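Local coordinates for cysteine desulfurase (Thermococcus onnurineus, PDB 5B89), which probably catalyses the pyridoxal-phosphate-dependent removal of sulfur from L-cysteine, passing it to a sulfur carrier and leaving L-alanine, at residues Tyr132-Asp137 with Val183-Gly188; Pro333-Arg338 with Leu384-Thr389; Leu61-Asn66 with Thr79-Glu84. One frame throughout, in Å; residues are numbered along the deposited sequence.

Contact 1 (Tyr132-Asp137 with Val183-Gly188); sequences YEHHSD and VSNALG. With PLP (pyridoxal-5'-phosphate), chain G; ALA (alanine), chain H.
In the pyridoxal-phosphate pocket of this class-V aminotransferase fold, His134 and Asn185 meet beside the cofactor, each carried by a loop that follows a parallel strand of the seven-stranded sheet (126-129 and 177-181). The imidazole lies with one face over the pyridine ring: PLP C5 stands above its centre, and His134 CD2 is 3.6 Å from PLP C6. With CG anti to the backbone N (chi1 170°), the ring is swung off its loop and onto the cofactor. Asn185 meets the rim of the imidazole, its ND2 close to level with the ring, placing Asn185 ND2 3.6 Å from His134 ND1 with the two flat groups turned 59° apart. No hydrogen bond joins the pair. Asn185 ND2 instead donates to ALA O at 2.7 Å, nearly straight (160°), and is also bonded to His375 O. ALA N sits 1.5 Å from PLP C4A, a covalent distance.

One water knits the loops together. It donates to Tyr132 O and Asn185 OD1 and accepts from Ser184 OG at 2.7 Å. Ser184 OG in turn accepts from Leu187 N at 3.0 Å and from Ala186 N, an ST motif that rounds off the turn. Farther out, Tyr132 CD1 packs on Leu187 CD1 at 3.8 Å, while Tyr132 OH bonds to Asp158 O.

The water fixes Asn185 OD1 and the ligand takes Asn185 ND2, so both ends of the amide are engaged; a flipped amide would probably turn its oxygen toward the carboxylate and His375 O, two acceptors.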
loop_
_atom_site.group_PDB
_atom_site.type_symbol
_atom_site.label_atom_id
_atom_site.label_comp_id
_atom_site.label_asym_id
_atom_site.label_seq_id
_atom_site.Cartn_x
_atom_site.Cartn_y
_atom_site.Cartn_z
ATOM N N TYR B 132 -20.841 12.730 -10.591
ATOM C CA TYR B 132 -20.225 11.741 -11.438
ATOM C C TYR B 132 -19.049 11.036 -10.820
ATOM O O TYR B 132 -18.303 10.371 -11.498
ATOM C CB TYR B 132 -19.741 12.403 -12.729
ATOM C CG TYR B 132 -20.645 13.420 -13.385
ATOM C CD1 TYR B 132 -21.737 13.036 -14.107
ATOM C CD2 TYR B 132 -20.345 14.722 -13.358
ATOM C CE1 TYR B 132 -22.543 13.956 -14.738
ATOM C CE2 TYR B 132 -21.132 15.640 -13.979
ATOM C CZ TYR B 132 -22.245 15.245 -14.662
ATOM O OH TYR B 132 -23.012 16.179 -15.251
ATOM N N GLU B 133 -18.902 11.210 -9.530
ATOM C CA GLU B 133 -17.776 10.647 -8.864
ATOM C C GLU B 133 -17.645 9.123 -8.839
ATOM O O GLU B 133 -18.595 8.446 -8.726
ATOM C CB GLU B 133 -17.750 11.157 -7.429
ATOM C CG GLU B 133 -17.648 12.670 -7.267
ATOM C CD GLU B 133 -16.377 13.289 -7.859
ATOM O OE1 GLU B 133 -15.303 12.754 -7.599
ATOM O OE2 GLU B 133 -16.491 14.278 -8.568
ATOM N N HIS B 134 -16.410 8.651 -8.931
ATOM C CA HIS B 134 -16.081 7.258 -8.748
ATOM C C HIS B 134 -16.393 7.016 -7.254
ATOM O O HIS B 134 -16.321 7.928 -6.482
ATOM C CB HIS B 134 -14.586 7.078 -9.047
ATOM C CG HIS B 134 -14.008 5.756 -8.681
ATOM N ND1 HIS B 134 -13.622 4.827 -9.612
ATOM C CD2 HIS B 134 -13.656 5.254 -7.489
ATOM C CE1 HIS B 134 -13.096 3.790 -8.997
ATOM N NE2 HIS B 134 -13.108 4.024 -7.711
ATOM N N HIS B 135 -16.707 5.792 -6.891
ATOM C CA HIS B 135 -17.103 5.444 -5.526
ATOM C C HIS B 135 -16.041 5.857 -4.511
ATOM O O HIS B 135 -16.397 6.178 -3.333
ATOM C CB HIS B 135 -17.414 3.998 -5.405
ATOM C CG HIS B 135 -18.575 3.568 -6.283
ATOM N ND1 HIS B 135 -18.699 2.289 -6.779
ATOM C CD2 HIS B 135 -19.573 4.296 -6.811
ATOM C CE1 HIS B 135 -19.805 2.230 -7.541
ATOM N NE2 HIS B 135 -20.312 3.441 -7.629
ATOM N N SER B 136 -14.766 5.854 -4.856
ATOM C CA SER B 136 -13.737 6.226 -3.889
ATOM C C SER B 136 -13.730 7.701 -3.540
ATOM O O SER B 136 -13.227 8.061 -2.552
ATOM C CB SER B 136 -12.363 5.804 -4.350
ATOM O OG SER B 136 -12.241 4.427 -4.323
ATOM N N ASP B 137 -14.326 8.516 -4.379
ATOM C CA ASP B 137 -14.471 9.946 -4.088
ATOM C C ASP B 137 -15.918 10.281 -3.712
ATOM O O ASP B 137 -16.285 11.394 -3.818
ATOM C CB ASP B 137 -13.988 10.866 -5.212
ATOM C CG ASP B 137 -13.720 12.322 -4.717
ATOM O OD1 ASP B 137 -13.388 12.464 -3.564
ATOM O OD2 ASP B 137 -13.865 13.250 -5.495
ATOM N N VAL B 183 -11.059 14.256 -13.985
ATOM C CA VAL B 183 -11.624 13.515 -15.134
ATOM C C VAL B 183 -12.449 12.384 -14.647
ATOM O O VAL B 183 -12.081 11.634 -13.794
ATOM C CB VAL B 183 -10.438 12.940 -15.968
ATOM C CG1 VAL B 183 -10.939 12.050 -17.167
ATOM C CG2 VAL B 183 -9.541 14.046 -16.489
ATOM N N SER B 184 -13.651 12.196 -15.251
ATOM C CA SER B 184 -14.502 11.091 -15.023
ATOM C C SER B 184 -14.003 9.783 -15.676
ATOM O O SER B 184 -13.789 9.813 -16.874
ATOM C CB SER B 184 -15.873 11.383 -15.592
ATOM O OG SER B 184 -16.678 10.195 -15.526
ATOM N N ASN B 185 -13.881 8.715 -14.900
ATOM C CA ASN B 185 -13.443 7.428 -15.419
ATOM C C ASN B 185 -14.516 6.739 -16.240
ATOM O O ASN B 185 -14.229 5.742 -16.832
ATOM C CB ASN B 185 -13.027 6.541 -14.248
ATOM C CG ASN B 185 -14.192 6.177 -13.344
ATOM O OD1 ASN B 185 -14.925 7.081 -12.852
ATOM N ND2 ASN B 185 -14.374 4.900 -13.109
ATOM N N ALA B 186 -15.769 7.155 -16.161
ATOM C CA ALA B 186 -16.843 6.525 -16.913
ATOM C C ALA B 186 -17.203 7.311 -18.117
ATOM O O ALA B 186 -17.489 6.700 -19.178
ATOM C CB ALA B 186 -18.084 6.382 -16.030
ATOM N N LEU B 187 -17.333 8.631 -18.002
ATOM C CA LEU B 187 -17.647 9.498 -19.079
ATOM C C LEU B 187 -16.539 10.164 -19.846
ATOM O O LEU B 187 -16.691 10.540 -21.008
ATOM C CB LEU B 187 -18.546 10.690 -18.609
ATOM C CG LEU B 187 -19.828 10.241 -17.959
ATOM C CD1 LEU B 187 -20.536 11.408 -17.269
ATOM C CD2 LEU B 187 -20.766 9.716 -19.064
ATOM N N GLY B 188 -15.343 10.282 -19.250
ATOM C CA GLY B 188 -14.258 11.004 -19.860
ATOM C C GLY B 188 -14.322 12.518 -19.877
ATOM O O GLY B 188 -13.456 13.178 -20.389
HETATM N N1 PLP G . -11.033 7.976 -8.970
HETATM C C2 PLP G . -11.031 7.941 -10.331
HETATM C C2A PLP G . -11.557 9.105 -11.142
HETATM C C3 PLP G . -10.559 6.760 -10.930
HETATM O O3 PLP G . -10.530 6.674 -12.283
HETATM C C4 PLP G . -10.038 5.710 -10.130
HETATM C C4A PLP G . -9.580 4.388 -10.863
HETATM C C5 PLP G . -10.012 5.885 -8.723
HETATM C C6 PLP G . -10.532 7.019 -8.136
HETATM C C5A PLP G . -9.496 4.738 -7.860
HETATM O O4P PLP G . -8.066 4.571 -8.101
HETATM P P PLP G . -7.471 3.367 -7.328
HETATM O O1P PLP G . -6.090 3.332 -7.778
HETATM O O2P PLP G . -8.269 2.147 -7.796
HETATM O O3P PLP G . -7.672 3.589 -5.903
HETATM N N ALA H . -10.702 3.930 -11.793
HETATM C CA ALA H . -10.548 2.589 -12.544
HETATM C C ALA H . -11.759 2.058 -13.348
HETATM O O ALA H . -12.625 2.914 -13.652
HETATM C CB ALA H . -10.051 1.392 -11.709
HETATM O OXT ALA H . -11.898 0.871 -13.824
HETATM O O HOH W 1 -16.935 8.830 -13.225
#

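Contact 2 (Pro333-Arg338 with Leu384-Thr389); sequences PWYGPR and LGINGT
Tyr335 reaches across to Leu384, Ile386 and Thr389, and its side chain can be traced outward atom by atom. Its CB faces the 384-389 segment. CG lies anti to the carbonyl carbon (chi1 -49°), which sends the ring into the bend formed by 384-389. On one flank Tyr335 CD1 meets Leu384 CD2 at 3.9 Å. On the other, CD2 and CE2 share the methyl of Thr389, the closer approach being Tyr335 CE2 to Thr389 CG2 at 3.7 Å. Leu384 and Thr389 run alongside the tyrosine, pointing the other way. Ile386 approaches from the opposite direction and lays CD1 over one face: Ile386 CD1 is 4.3 Å from the centroid of the Tyr335 ring and 24° off the normal, a CH-pi contact displaced toward CZ. At the tip, Tyr335 OH is bonded to Asn350 ND2, which also binds Gly388 O. Cutting Tyr335 back to an alanine would probably leave the methyls of Leu384, Ile386 and Thr389 without the ring they pack on, and Asn350 without its hydroxyl partner.

Behind the tyrosine, Arg338 folds back on its own loop. Its guanidinium lies over one face of the Trp334 ring, with NH2 above the ring centre, and NH1 and NH2 both grip Trp334 O from the same face of the carbonyl, with Arg338 NH1 3.0 Å from Trp334 O. Arg338 NH1 bonds to Gly336 O as well.

On the other segment, Gly385, with positive phi, is the C-prime residue of a Schellman motif closing helix 378-384. Backbone bonding ties Tyr335 to Ser348 of strand 346-349, which lies antiparallel to strand 389-393. The tyrosine thus packs a loop beside this outermost strand against the helix-to-strand turn of its neighbour in the four-stranded mixed sheet.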
loop_
_atom_site.group_PDB
_atom_site.type_symbol
_atom_site.label_atom_id
_atom_site.label_comp_id
_atom_site.label_asym_id
_atom_site.label_seq_id
_atom_site.Cartn_x
_atom_site.Cartn_y
_atom_site.Cartn_z
ATOM N N PRO B 333 -24.108 4.446 -30.076
ATOM C CA PRO B 333 -24.081 5.593 -29.156
ATOM C C PRO B 333 -22.884 5.664 -28.188
ATOM O O PRO B 333 -22.519 4.670 -27.665
ATOM C CB PRO B 333 -25.367 5.437 -28.373
ATOM C CG PRO B 333 -25.561 4.012 -28.285
ATOM C CD PRO B 333 -25.283 3.558 -29.672
ATOM N N TRP B 334 -22.336 6.850 -28.002
ATOM C CA TRP B 334 -21.235 7.047 -27.087
ATOM C C TRP B 334 -21.562 8.184 -26.139
ATOM O O TRP B 334 -22.349 9.041 -26.447
ATOM C CB TRP B 334 -19.890 7.209 -27.808
ATOM C CG TRP B 334 -19.794 8.282 -28.792
ATOM C CD1 TRP B 334 -20.093 8.199 -30.109
ATOM C CD2 TRP B 334 -19.380 9.618 -28.577
ATOM N NE1 TRP B 334 -19.888 9.359 -30.712
ATOM C CE2 TRP B 334 -19.458 10.270 -29.791
ATOM C CE3 TRP B 334 -18.928 10.324 -27.479
ATOM C CZ2 TRP B 334 -19.097 11.558 -29.940
ATOM C CZ3 TRP B 334 -18.596 11.607 -27.636
ATOM C CH2 TRP B 334 -18.676 12.218 -28.842
ATOM N N TYR B 335 -20.920 8.142 -24.984
ATOM C CA TYR B 335 -21.192 9.028 -23.894
ATOM C C TYR B 335 -20.112 10.047 -23.627
ATOM O O TYR B 335 -19.048 9.972 -24.128
ATOM C CB TYR B 335 -21.524 8.208 -22.644
ATOM C CG TYR B 335 -22.555 7.115 -22.878
ATOM C CD1 TYR B 335 -23.881 7.389 -22.856
ATOM C CD2 TYR B 335 -22.180 5.818 -23.114
ATOM C CE1 TYR B 335 -24.821 6.401 -23.092
ATOM C CE2 TYR B 335 -23.103 4.842 -23.370
ATOM C CZ TYR B 335 -24.425 5.139 -23.344
ATOM O OH TYR B 335 -25.352 4.188 -23.571
ATOM N N GLY B 336 -20.479 11.026 -22.844
ATOM C CA GLY B 336 -19.558 12.089 -22.545
ATOM C C GLY B 336 -19.638 13.266 -23.480
ATOM O O GLY B 336 -20.416 13.350 -24.351
ATOM N N PRO B 337 -18.713 14.241 -23.188
ATOM C CA PRO B 337 -18.775 15.464 -23.981
ATOM C C PRO B 337 -18.502 15.367 -25.475
ATOM O O PRO B 337 -17.628 14.744 -25.898
ATOM C CB PRO B 337 -17.726 16.370 -23.337
ATOM C CG PRO B 337 -17.652 15.925 -21.952
ATOM C CD PRO B 337 -17.683 14.454 -22.079
ATOM N N ARG B 338 -19.303 16.078 -26.239
ATOM C CA ARG B 338 -19.115 16.179 -27.668
ATOM C C ARG B 338 -18.032 17.148 -28.023
ATOM O O ARG B 338 -17.464 17.012 -29.027
ATOM C CB ARG B 338 -20.380 16.674 -28.332
ATOM C CG ARG B 338 -21.347 15.636 -28.750
ATOM C CD ARG B 338 -21.543 14.601 -27.701
ATOM N NE ARG B 338 -22.012 13.405 -28.314
ATOM C CZ ARG B 338 -22.202 12.232 -27.727
ATOM N NH1 ARG B 338 -22.013 11.997 -26.407
ATOM N NH2 ARG B 338 -22.603 11.289 -28.513
ATOM N N LEU B 384 -27.838 8.468 -16.123
ATOM C CA LEU B 384 -28.055 8.304 -17.553
ATOM C C LEU B 384 -29.152 7.285 -17.839
ATOM O O LEU B 384 -29.589 7.195 -18.962
ATOM C CB LEU B 384 -26.725 7.899 -18.265
ATOM C CG LEU B 384 -25.849 9.067 -18.676
ATOM C CD1 LEU B 384 -25.557 10.015 -17.509
ATOM C CD2 LEU B 384 -24.549 8.563 -19.209
ATOM N N GLY B 385 -29.586 6.508 -16.855
ATOM C CA GLY B 385 -30.687 5.521 -17.117
ATOM C C GLY B 385 -30.176 4.268 -17.844
ATOM O O GLY B 385 -30.918 3.623 -18.578
ATOM N N ILE B 386 -28.904 3.907 -17.649
ATOM C CA ILE B 386 -28.300 2.728 -18.271
ATOM C C ILE B 386 -27.706 1.848 -17.191
ATOM O O ILE B 386 -27.574 2.287 -16.014
ATOM C CB ILE B 386 -27.263 3.099 -19.292
ATOM C CG1 ILE B 386 -26.140 3.904 -18.631
ATOM C CG2 ILE B 386 -27.875 3.907 -20.410
ATOM C CD1 ILE B 386 -24.985 4.263 -19.545
ATOM N N ASN B 387 -27.402 0.606 -17.514
ATOM C CA ASN B 387 -26.907 -0.361 -16.511
ATOM C C ASN B 387 -25.384 -0.339 -16.419
ATOM O O ASN B 387 -24.786 -0.801 -15.455
ATOM C CB ASN B 387 -27.298 -1.788 -16.887
ATOM C CG ASN B 387 -28.782 -1.970 -16.967
ATOM O OD1 ASN B 387 -29.500 -1.473 -16.097
ATOM N ND2 ASN B 387 -29.265 -2.679 -18.009
ATOM N N GLY B 388 -24.784 0.131 -17.496
ATOM C CA GLY B 388 -23.361 0.166 -17.645
ATOM C C GLY B 388 -22.997 0.481 -19.077
ATOM O O GLY B 388 -23.830 0.759 -19.867
ATOM N N THR B 389 -21.709 0.445 -19.360
ATOM C CA THR B 389 -21.201 0.749 -20.669
ATOM C C THR B 389 -20.004 -0.112 -21.012
ATOM O O THR B 389 -19.482 -0.791 -20.186
ATOM C CB THR B 389 -20.682 2.226 -20.774
ATOM O OG1 THR B 389 -19.514 2.387 -19.987
ATOM C CG2 THR B 389 -21.682 3.235 -20.316
#

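Contact 3 (Leu61-Asn66 with Thr79-Glu84); sequences LKYRAN and THKYEE
Van der Waals contact between Tyr63 and Lys81 makes up most of the interface, the two side chains crossing at about a right angle. The distal end of the tyrosine does the touching: Tyr63 CE2 lies 3.7 Å from Lys81 CG, and Tyr63 OH is 3.5 Å from Lys81 CE. Bends at chi2 and chi3 of Lys81 (-70° and -69°) curl its methylenes round the hydroxyl, so that aliphatic carbon, rather than the ammonium group, faces the phenol. Ile295 of helix 291-307 packs on both residues, and Tyr59 meets the Tyr63 ring edge-to-face.

The pair spans the connection between helix 50-62 and helix 73-93. Tyr63 is the first residue to leave helical geometry after helix 50-62, and Lys81 sits within helix 73-93.

The salt bridge of Lys81 stays within helix 73-93. Lys81 NZ turns away from the tyrosine to Glu84 OE1 at 2.8 Å, three residues along, and meets the carboxylate on its syn side.

Polar contact across the segments is slight, with Asn66 O 4.4 Å from Thr79 OG1. Both are bonded to Ser75 (Asn66 O with its OG, Thr79 OG1 with its O), and Thr79 OG1 also pairs with Arg69 N. Asn66 ND2 points elsewhere, bonding to Thr288 OG1 and to Ala44 O of the second subunit, and Asn66 also touches a bound alanine.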
loop_
_atom_site.group_PDB
_atom_site.type_symbol
_atom_site.label_atom_id
_atom_site.label_comp_id
_atom_site.label_asym_id
_atom_site.label_seq_id
_atom_site.Cartn_x
_atom_site.Cartn_y
_atom_site.Cartn_z
ATOM N N LEU B 61 17.228 -6.118 -6.366
ATOM C CA LEU B 61 18.414 -6.951 -6.510
ATOM C C LEU B 61 19.765 -6.323 -6.204
ATOM O O LEU B 61 20.687 -7.017 -5.925
ATOM C CB LEU B 61 18.435 -7.579 -7.902
ATOM C CG LEU B 61 17.268 -8.490 -8.200
ATOM C CD1 LEU B 61 17.295 -8.894 -9.639
ATOM C CD2 LEU B 61 17.244 -9.710 -7.304
ATOM N N LYS B 62 19.838 -4.998 -6.235
ATOM C CA LYS B 62 21.078 -4.290 -6.013
ATOM C C LYS B 62 21.213 -3.379 -4.812
ATOM O O LYS B 62 22.293 -3.148 -4.384
ATOM C CB LYS B 62 21.526 -3.539 -7.284
ATOM C CG LYS B 62 21.725 -4.413 -8.507
ATOM C CD LYS B 62 22.426 -3.623 -9.608
ATOM C CE LYS B 62 22.275 -4.224 -10.985
ATOM N NZ LYS B 62 22.021 -5.673 -10.906
ATOM N N TYR B 63 20.121 -2.863 -4.277
ATOM C CA TYR B 63 20.207 -2.007 -3.108
ATOM C C TYR B 63 19.060 -2.187 -2.124
ATOM O O TYR B 63 18.591 -1.294 -1.575
ATOM C CB TYR B 63 20.443 -0.509 -3.450
ATOM C CG TYR B 63 19.407 0.208 -4.293
ATOM C CD1 TYR B 63 19.448 0.147 -5.625
ATOM C CD2 TYR B 63 18.467 1.007 -3.711
ATOM C CE1 TYR B 63 18.526 0.795 -6.410
ATOM C CE2 TYR B 63 17.537 1.653 -4.474
ATOM C CZ TYR B 63 17.569 1.543 -5.827
ATOM O OH TYR B 63 16.666 2.173 -6.592
ATOM N N ARG B 64 18.672 -3.425 -1.946
ATOM C CA ARG B 64 17.566 -3.772 -1.117
ATOM C C ARG B 64 17.787 -3.511 0.352
ATOM O O ARG B 64 18.648 -4.098 0.964
ATOM C CB ARG B 64 17.219 -5.254 -1.387
ATOM C CG ARG B 64 15.982 -5.758 -0.685
ATOM C CD ARG B 64 14.658 -5.187 -1.159
ATOM N NE ARG B 64 13.645 -6.011 -0.546
ATOM C CZ ARG B 64 12.996 -5.771 0.565
ATOM N NH1 ARG B 64 12.270 -6.728 1.082
ATOM N NH2 ARG B 64 13.038 -4.607 1.145
ATOM N N ALA B 65 16.959 -2.647 0.911
ATOM C CA ALA B 65 17.022 -2.330 2.296
ATOM C C ALA B 65 15.855 -1.470 2.671
ATOM O O ALA B 65 15.216 -1.018 1.834
ATOM C CB ALA B 65 18.318 -1.576 2.596
ATOM N N ASN B 66 15.679 -1.285 3.962
ATOM C CA ASN B 66 14.676 -0.426 4.513
ATOM C C ASN B 66 15.261 1.007 4.542
ATOM O O ASN B 66 16.417 1.183 4.403
ATOM C CB ASN B 66 14.161 -0.886 5.880
ATOM C CG ASN B 66 12.695 -0.563 6.072
ATOM O OD1 ASN B 66 12.241 0.471 5.634
ATOM N ND2 ASN B 66 11.997 -1.397 6.760
ATOM N N THR B 79 17.330 4.867 1.114
ATOM C CA THR B 79 16.799 6.117 1.647
ATOM C C THR B 79 17.023 7.224 0.585
ATOM O O THR B 79 16.064 7.995 0.315
ATOM C CB THR B 79 17.448 6.516 2.964
ATOM O OG1 THR B 79 17.182 5.506 3.914
ATOM C CG2 THR B 79 16.856 7.776 3.453
ATOM N N HIS B 80 18.212 7.331 0.016
ATOM C CA HIS B 80 18.433 8.372 -1.039
ATOM C C HIS B 80 17.507 8.183 -2.170
ATOM O O HIS B 80 16.895 9.189 -2.622
ATOM C CB HIS B 80 19.868 8.282 -1.513
ATOM C CG HIS B 80 20.185 8.912 -2.860
ATOM N ND1 HIS B 80 20.346 10.279 -2.996
ATOM C CD2 HIS B 80 20.336 8.391 -4.103
ATOM C CE1 HIS B 80 20.567 10.566 -4.267
ATOM N NE2 HIS B 80 20.577 9.439 -4.960
ATOM N N LYS B 81 17.300 6.961 -2.698
ATOM C CA LYS B 81 16.431 6.734 -3.847
ATOM C C LYS B 81 14.950 6.974 -3.439
ATOM O O LYS B 81 14.149 7.461 -4.295
ATOM C CB LYS B 81 16.629 5.337 -4.447
ATOM C CG LYS B 81 17.984 5.221 -5.116
ATOM C CD LYS B 81 18.146 6.007 -6.359
ATOM C CE LYS B 81 17.363 5.506 -7.455
ATOM N NZ LYS B 81 17.538 6.235 -8.759
ATOM N N TYR B 82 14.533 6.655 -2.243
ATOM C CA TYR B 82 13.165 6.915 -1.788
ATOM C C TYR B 82 12.896 8.437 -1.701
ATOM O O TYR B 82 11.891 8.910 -2.203
ATOM C CB TYR B 82 12.908 6.223 -0.424
ATOM C CG TYR B 82 11.523 6.376 0.150
ATOM C CD1 TYR B 82 10.418 5.906 -0.575
ATOM C CD2 TYR B 82 11.269 6.964 1.342
ATOM C CE1 TYR B 82 9.187 6.004 -0.064
ATOM C CE2 TYR B 82 9.966 7.072 1.830
ATOM C CZ TYR B 82 8.949 6.626 1.066
ATOM O OH TYR B 82 7.615 6.714 1.522
ATOM N N GLU B 83 13.814 9.173 -1.099
ATOM C CA GLU B 83 13.736 10.667 -1.067
ATOM C C GLU B 83 13.775 11.187 -2.469
ATOM O O GLU B 83 12.980 12.150 -2.776
ATOM C CB GLU B 83 14.898 11.191 -0.247
ATOM C CG GLU B 83 14.838 10.910 1.214
ATOM C CD GLU B 83 16.112 11.374 1.952
ATOM O OE1 GLU B 83 17.175 11.667 1.303
ATOM O OE2 GLU B 83 16.061 11.306 3.182
ATOM N N GLU B 84 14.652 10.735 -3.345
ATOM C CA GLU B 84 14.654 11.178 -4.776
ATOM C C GLU B 84 13.242 11.014 -5.407
ATOM O O GLU B 84 12.764 11.869 -6.173
ATOM C CB GLU B 84 15.724 10.526 -5.575
ATOM C CG GLU B 84 15.776 10.831 -7.025
ATOM C CD GLU B 84 16.611 9.838 -7.859
ATOM O OE1 GLU B 84 16.279 8.662 -8.134
ATOM O OE2 GLU B 84 17.685 10.298 -8.388
#

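Overall arrangement
Contacts 1 and 2 adjoin, their centres about 13 Å apart, and Leu187 bridges them: Leu187 CD2 lies 4.0 Å from both Leu384 CD2 and Tyr335 CB. Contact 1 is wholly buried at the large sheet, linked across its segments by a water and the shared ligands, with one apolar Tyr-Leu touch. Contact 2, only partly buried and flanking the small sheet, relies on methyls and an aromatic ring. Contact 3, about 45 Å from contact 2 between centres, is largely buried though far from the chain's centre. Contact 1 pairs loops that follow strands, contact 2 loops that follow helices, and contact 3 sets the chain leaving helix 50-62 against helix 73-93. Contacts 1 and 3 touch the second subunit.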